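Local coordinates for ribosomal RNA processing protein 6 (Trypanosoma brucei brucei, PDB 4NLC), which probably trims RNA from the 3' end as an exosome-associated 3'-5' exoribonuclease, the modelled chain being its catalytic core of exonuclease and HRDC domains, at residues E98-L111 / Q202-E214. The protein carries 1 engineered substitution. Numbering follows the deposited sequence.
Sequences EHHDFYSYQGFTCL and QTADWRVRPIPAE
Arg-207 lies flat on the ring of His-100, guanidinium and imidazole planes 15° apart. Its CD sits over the middle of that ring, 3.5 Å from the His-100 centroid, and the bend at chi3 (-63°) then carries NE and the guanidinium on along the ring. Farther out, the NH2 of Arg-207 comes within 3.3 Å of Tyr-103 CD2, while CG and CD rest against CZ of Phe-108. Asp-205 fixes the guanidinium's rotation: it takes NE on OD1 and NH2 on OD2, a side-on salt bridge using both syn lone pairs, and OD1 also accepts the backbone N of Arg-207 in an Asx turn. Within 98-111, His-100 NE2 accepts the backbone N of Tyr-103, which ties the ring to its own loop.

The second patch is built on Trp-206, which presents one indole face to Glu-98, whose CB stands 3.7 Å from the centroid of the five-membered ring; the carboxylate continues over the same face, its plane 25° from the indole. The apolar contacts lie beside it: Leu-111 CD2 packs on Trp-206 CZ3, Cys-110 CB meets Trp-206 CB at 3.6 Å, and Leu-111 touches Ile-211 methyl to methyl.

One direct hydrogen bond joins the segments, and it is weak: Arg-209 NH2 to Cys-110 O, 2.8 Å. NH1 of Arg-209 bonds to carbonyls of its own segment, those of Trp-206 and Val-208, and its NE forms a salt bridge with Asp-124. One water joins His-99 O and His-100 ND1 to Trp-206 N and Ala-204 O; another bridges Tyr-103 O and Arg-207 NH1.

Within the RNase H-like exonuclease domain, the loop ahead of helix 213-224 thus packs against the hairpin of strands 92-100 and 108-115, with Trp-206 next to the classic bulge where Cys-110 and Leu-111 face Glu-98. Met-215 and Tyr-218 of that helix pack against Trp-206 and Glu-98, respectively.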
# COMPACT_ATOMS: atom_id res chain seq x y z
N GLU A 98 0.20 -6.49 -3.28
CA GLU A 98 -1.14 -6.12 -3.76
C GLU A 98 -1.90 -5.60 -2.53
O GLU A 98 -1.61 -6.02 -1.40
CB GLU A 98 -1.87 -7.23 -4.51
CG GLU A 98 -1.11 -7.77 -5.72
CD GLU A 98 -0.79 -6.79 -6.84
OE1 GLU A 98 -1.47 -5.75 -6.94
OE2 GLU A 98 0.14 -7.08 -7.62
N HIS A 99 -2.80 -4.65 -2.72
CA HIS A 99 -3.45 -3.94 -1.61
C HIS A 99 -4.97 -3.73 -1.82
O HIS A 99 -5.46 -3.87 -2.94
CB HIS A 99 -2.70 -2.58 -1.48
CG HIS A 99 -3.06 -1.71 -0.31
ND1 HIS A 99 -3.95 -0.66 -0.44
CD2 HIS A 99 -2.52 -1.66 0.93
CE1 HIS A 99 -3.99 -0.06 0.74
NE2 HIS A 99 -3.16 -0.64 1.60
N HIS A 100 -5.70 -3.41 -0.75
CA HIS A 100 -7.12 -3.12 -0.80
C HIS A 100 -7.41 -1.82 -0.03
O HIS A 100 -7.00 -1.68 1.11
CB HIS A 100 -7.99 -4.29 -0.25
CG HIS A 100 -9.46 -3.99 -0.35
ND1 HIS A 100 -10.14 -4.09 -1.56
CD2 HIS A 100 -10.31 -3.48 0.58
CE1 HIS A 100 -11.38 -3.69 -1.32
NE2 HIS A 100 -11.53 -3.32 -0.05
N ASP A 101 -8.16 -0.92 -0.63
CA ASP A 101 -8.44 0.35 0.01
C ASP A 101 -9.90 0.73 0.08
O ASP A 101 -10.21 1.65 0.82
CB ASP A 101 -7.61 1.49 -0.64
CG ASP A 101 -7.78 1.70 -2.14
OD1 ASP A 101 -8.94 1.68 -2.61
OD2 ASP A 101 -6.77 1.94 -2.82
N PHE A 102 -10.80 0.10 -0.70
CA PHE A 102 -12.22 0.52 -0.70
C PHE A 102 -12.99 0.16 0.58
O PHE A 102 -13.59 1.04 1.19
CB PHE A 102 -12.97 0.02 -1.93
CG PHE A 102 -14.25 0.78 -2.20
CD1 PHE A 102 -14.21 2.06 -2.72
CD2 PHE A 102 -15.48 0.21 -1.93
CE1 PHE A 102 -15.40 2.77 -2.95
CE2 PHE A 102 -16.66 0.92 -2.17
CZ PHE A 102 -16.61 2.19 -2.67
N TYR A 103 -12.98 -1.11 0.99
CA TYR A 103 -13.69 -1.61 2.18
C TYR A 103 -12.78 -1.71 3.38
O TYR A 103 -12.72 -2.74 4.07
CB TYR A 103 -14.40 -2.94 1.87
CG TYR A 103 -15.45 -2.81 0.80
CD1 TYR A 103 -16.70 -2.26 1.07
CD2 TYR A 103 -15.22 -3.29 -0.49
CE1 TYR A 103 -17.68 -2.17 0.09
CE2 TYR A 103 -16.21 -3.23 -1.48
CZ TYR A 103 -17.43 -2.65 -1.18
OH TYR A 103 -18.42 -2.55 -2.14
N SER A 104 -12.05 -0.62 3.64
CA SER A 104 -11.11 -0.46 4.73
C SER A 104 -10.76 1.03 4.84
O SER A 104 -10.51 1.69 3.81
CB SER A 104 -9.85 -1.28 4.49
OG SER A 104 -8.91 -1.04 5.53
N TYR A 105 -10.74 1.54 6.09
CA TYR A 105 -10.40 2.95 6.32
C TYR A 105 -8.96 3.26 5.94
O TYR A 105 -8.73 4.12 5.10
CB TYR A 105 -10.70 3.38 7.75
CG TYR A 105 -10.53 4.87 7.90
CD1 TYR A 105 -11.48 5.76 7.39
CD2 TYR A 105 -9.38 5.40 8.48
CE1 TYR A 105 -11.29 7.13 7.46
CE2 TYR A 105 -9.18 6.78 8.56
CZ TYR A 105 -10.14 7.64 8.06
OH TYR A 105 -9.95 9.00 8.16
N GLN A 106 -8.00 2.57 6.55
CA GLN A 106 -6.58 2.79 6.27
C GLN A 106 -6.14 1.95 5.09
O GLN A 106 -5.12 2.26 4.47
CB GLN A 106 -5.71 2.45 7.49
CG GLN A 106 -5.95 3.35 8.72
CD GLN A 106 -5.10 2.92 9.89
OE1 GLN A 106 -3.87 2.86 9.82
NE2 GLN A 106 -5.75 2.53 10.97
N GLY A 107 -6.88 0.90 4.80
CA GLY A 107 -6.51 -0.03 3.74
C GLY A 107 -5.65 -1.13 4.32
O GLY A 107 -5.24 -1.06 5.49
N PHE A 108 -5.40 -2.18 3.54
CA PHE A 108 -4.57 -3.29 4.01
C PHE A 108 -3.91 -4.04 2.87
O PHE A 108 -4.50 -4.20 1.81
CB PHE A 108 -5.33 -4.25 4.97
CG PHE A 108 -6.62 -4.85 4.44
CD1 PHE A 108 -6.59 -5.96 3.61
CD2 PHE A 108 -7.85 -4.33 4.82
CE1 PHE A 108 -7.78 -6.52 3.13
CE2 PHE A 108 -9.04 -4.87 4.32
CZ PHE A 108 -9.00 -5.97 3.49
N THR A 109 -2.73 -4.58 3.13
CA THR A 109 -2.02 -5.40 2.16
C THR A 109 -2.71 -6.76 2.03
O THR A 109 -2.99 -7.42 3.04
CB THR A 109 -0.56 -5.53 2.53
OG1 THR A 109 -0.06 -4.21 2.79
CG2 THR A 109 0.26 -6.20 1.42
N CYS A 110 -2.94 -7.19 0.80
CA CYS A 110 -3.59 -8.46 0.47
C CYS A 110 -2.66 -9.61 0.09
O CYS A 110 -2.97 -10.77 0.36
CB CYS A 110 -4.61 -8.23 -0.63
SG CYS A 110 -6.03 -7.27 -0.09
N LEU A 111 -1.56 -9.29 -0.58
CA LEU A 111 -0.65 -10.27 -1.14
C LEU A 111 0.73 -9.69 -1.25
O LEU A 111 0.88 -8.48 -1.41
CB LEU A 111 -1.16 -10.57 -2.56
CG LEU A 111 -1.03 -11.97 -3.12
CD1 LEU A 111 -1.85 -12.98 -2.31
CD2 LEU A 111 -1.43 -11.97 -4.60
N GLN A 202 -4.65 -4.58 -12.20
CA GLN A 202 -4.11 -3.57 -11.27
C GLN A 202 -5.17 -3.09 -10.26
O GLN A 202 -4.85 -2.90 -9.08
CB GLN A 202 -3.53 -2.38 -12.04
CG GLN A 202 -2.62 -1.48 -11.18
CD GLN A 202 -2.16 -0.22 -11.88
OE1 GLN A 202 -2.75 0.25 -12.87
NE2 GLN A 202 -1.10 0.39 -11.35
N THR A 203 -6.43 -2.95 -10.73
CA THR A 203 -7.58 -2.47 -9.95
C THR A 203 -8.53 -3.60 -9.46
O THR A 203 -9.63 -3.30 -8.98
CB THR A 203 -8.34 -1.39 -10.74
OG1 THR A 203 -8.91 -1.97 -11.91
CG2 THR A 203 -7.46 -0.20 -11.09
N ALA A 204 -8.10 -4.87 -9.54
CA ALA A 204 -8.89 -6.02 -9.07
C ALA A 204 -9.10 -6.04 -7.53
O ALA A 204 -8.50 -5.24 -6.80
CB ALA A 204 -8.24 -7.32 -9.53
N ASP A 205 -9.99 -6.93 -7.05
CA ASP A 205 -10.25 -7.11 -5.63
C ASP A 205 -9.29 -8.21 -5.14
O ASP A 205 -9.51 -9.41 -5.38
CB ASP A 205 -11.72 -7.47 -5.36
CG ASP A 205 -12.12 -7.38 -3.89
OD1 ASP A 205 -11.21 -7.26 -3.03
OD2 ASP A 205 -13.33 -7.37 -3.60
N TRP A 206 -8.21 -7.79 -4.46
CA TRP A 206 -7.18 -8.71 -4.00
C TRP A 206 -7.53 -9.39 -2.67
O TRP A 206 -6.76 -10.21 -2.18
CB TRP A 206 -5.82 -8.02 -3.97
CG TRP A 206 -5.31 -7.77 -5.34
CD1 TRP A 206 -5.38 -6.61 -6.05
CD2 TRP A 206 -4.73 -8.75 -6.23
NE1 TRP A 206 -4.87 -6.79 -7.32
CE2 TRP A 206 -4.48 -8.10 -7.46
CE3 TRP A 206 -4.40 -10.11 -6.09
CZ2 TRP A 206 -3.87 -8.76 -8.54
CZ3 TRP A 206 -3.85 -10.77 -7.18
CH2 TRP A 206 -3.58 -10.10 -8.38
N ARG A 207 -8.73 -9.13 -2.14
CA ARG A 207 -9.22 -9.79 -0.93
C ARG A 207 -9.81 -11.16 -1.28
O ARG A 207 -10.04 -11.95 -0.36
CB ARG A 207 -10.36 -8.98 -0.32
CG ARG A 207 -10.00 -7.58 0.12
CD ARG A 207 -11.22 -6.92 0.71
NE ARG A 207 -12.28 -6.79 -0.29
CZ ARG A 207 -13.55 -6.59 0.01
NH1 ARG A 207 -13.93 -6.52 1.27
NH2 ARG A 207 -14.45 -6.47 -0.95
N VAL A 208 -10.14 -11.42 -2.56
CA VAL A 208 -10.83 -12.66 -2.91
C VAL A 208 -9.95 -13.89 -2.75
O VAL A 208 -8.75 -13.87 -3.04
CB VAL A 208 -11.56 -12.65 -4.29
CG1 VAL A 208 -12.57 -11.50 -4.37
CG2 VAL A 208 -10.59 -12.60 -5.47
N ARG A 209 -10.56 -14.94 -2.22
CA ARG A 209 -9.95 -16.24 -2.03
C ARG A 209 -10.97 -17.30 -2.46
O ARG A 209 -12.13 -17.21 -2.08
CB ARG A 209 -9.48 -16.46 -0.56
CG ARG A 209 -8.41 -15.48 -0.05
CD ARG A 209 -7.07 -15.61 -0.79
NE ARG A 209 -6.07 -14.69 -0.25
CZ ARG A 209 -5.79 -13.48 -0.72
NH1 ARG A 209 -6.44 -13.00 -1.78
NH2 ARG A 209 -4.87 -12.73 -0.14
N PRO A 210 -10.58 -18.28 -3.29
CA PRO A 210 -9.24 -18.50 -3.86
C PRO A 210 -8.87 -17.43 -4.88
O PRO A 210 -9.75 -16.75 -5.42
CB PRO A 210 -9.37 -19.87 -4.54
CG PRO A 210 -10.83 -19.98 -4.90
CD PRO A 210 -11.53 -19.33 -3.74
N ILE A 211 -7.57 -17.26 -5.12
CA ILE A 211 -7.16 -16.30 -6.14
C ILE A 211 -7.30 -17.05 -7.48
O ILE A 211 -6.83 -18.18 -7.57
CB ILE A 211 -5.74 -15.72 -5.88
CG1 ILE A 211 -5.71 -15.00 -4.52
CG2 ILE A 211 -5.32 -14.76 -7.00
CD1 ILE A 211 -4.39 -15.00 -3.88
N PRO A 212 -8.03 -16.51 -8.49
CA PRO A 212 -8.16 -17.24 -9.76
C PRO A 212 -6.83 -17.23 -10.51
O PRO A 212 -6.04 -16.30 -10.35
CB PRO A 212 -9.24 -16.45 -10.52
CG PRO A 212 -9.71 -15.36 -9.60
CD PRO A 212 -8.66 -15.18 -8.57
N ALA A 213 -6.59 -18.26 -11.33
CA ALA A 213 -5.37 -18.46 -12.13
C ALA A 213 -4.82 -17.19 -12.83
O ALA A 213 -3.61 -16.94 -12.77
CB ALA A 213 -5.60 -19.57 -13.15
N GLU A 214 -5.69 -16.37 -13.43
CA GLU A 214 -5.29 -15.14 -14.14
C GLU A 214 -4.65 -14.13 -13.18
O GLU A 214 -3.70 -13.42 -13.56
CB GLU A 214 -6.49 -14.49 -14.86
CG GLU A 214 -7.13 -15.35 -15.94
CD GLU A 214 -8.16 -16.39 -15.52
OE1 GLU A 214 -8.81 -16.95 -16.44
OE2 GLU A 214 -8.32 -16.67 -14.31
O HOH W 1 -7.93 -5.11 -3.69
O HOH W 2 -12.61 -5.42 3.51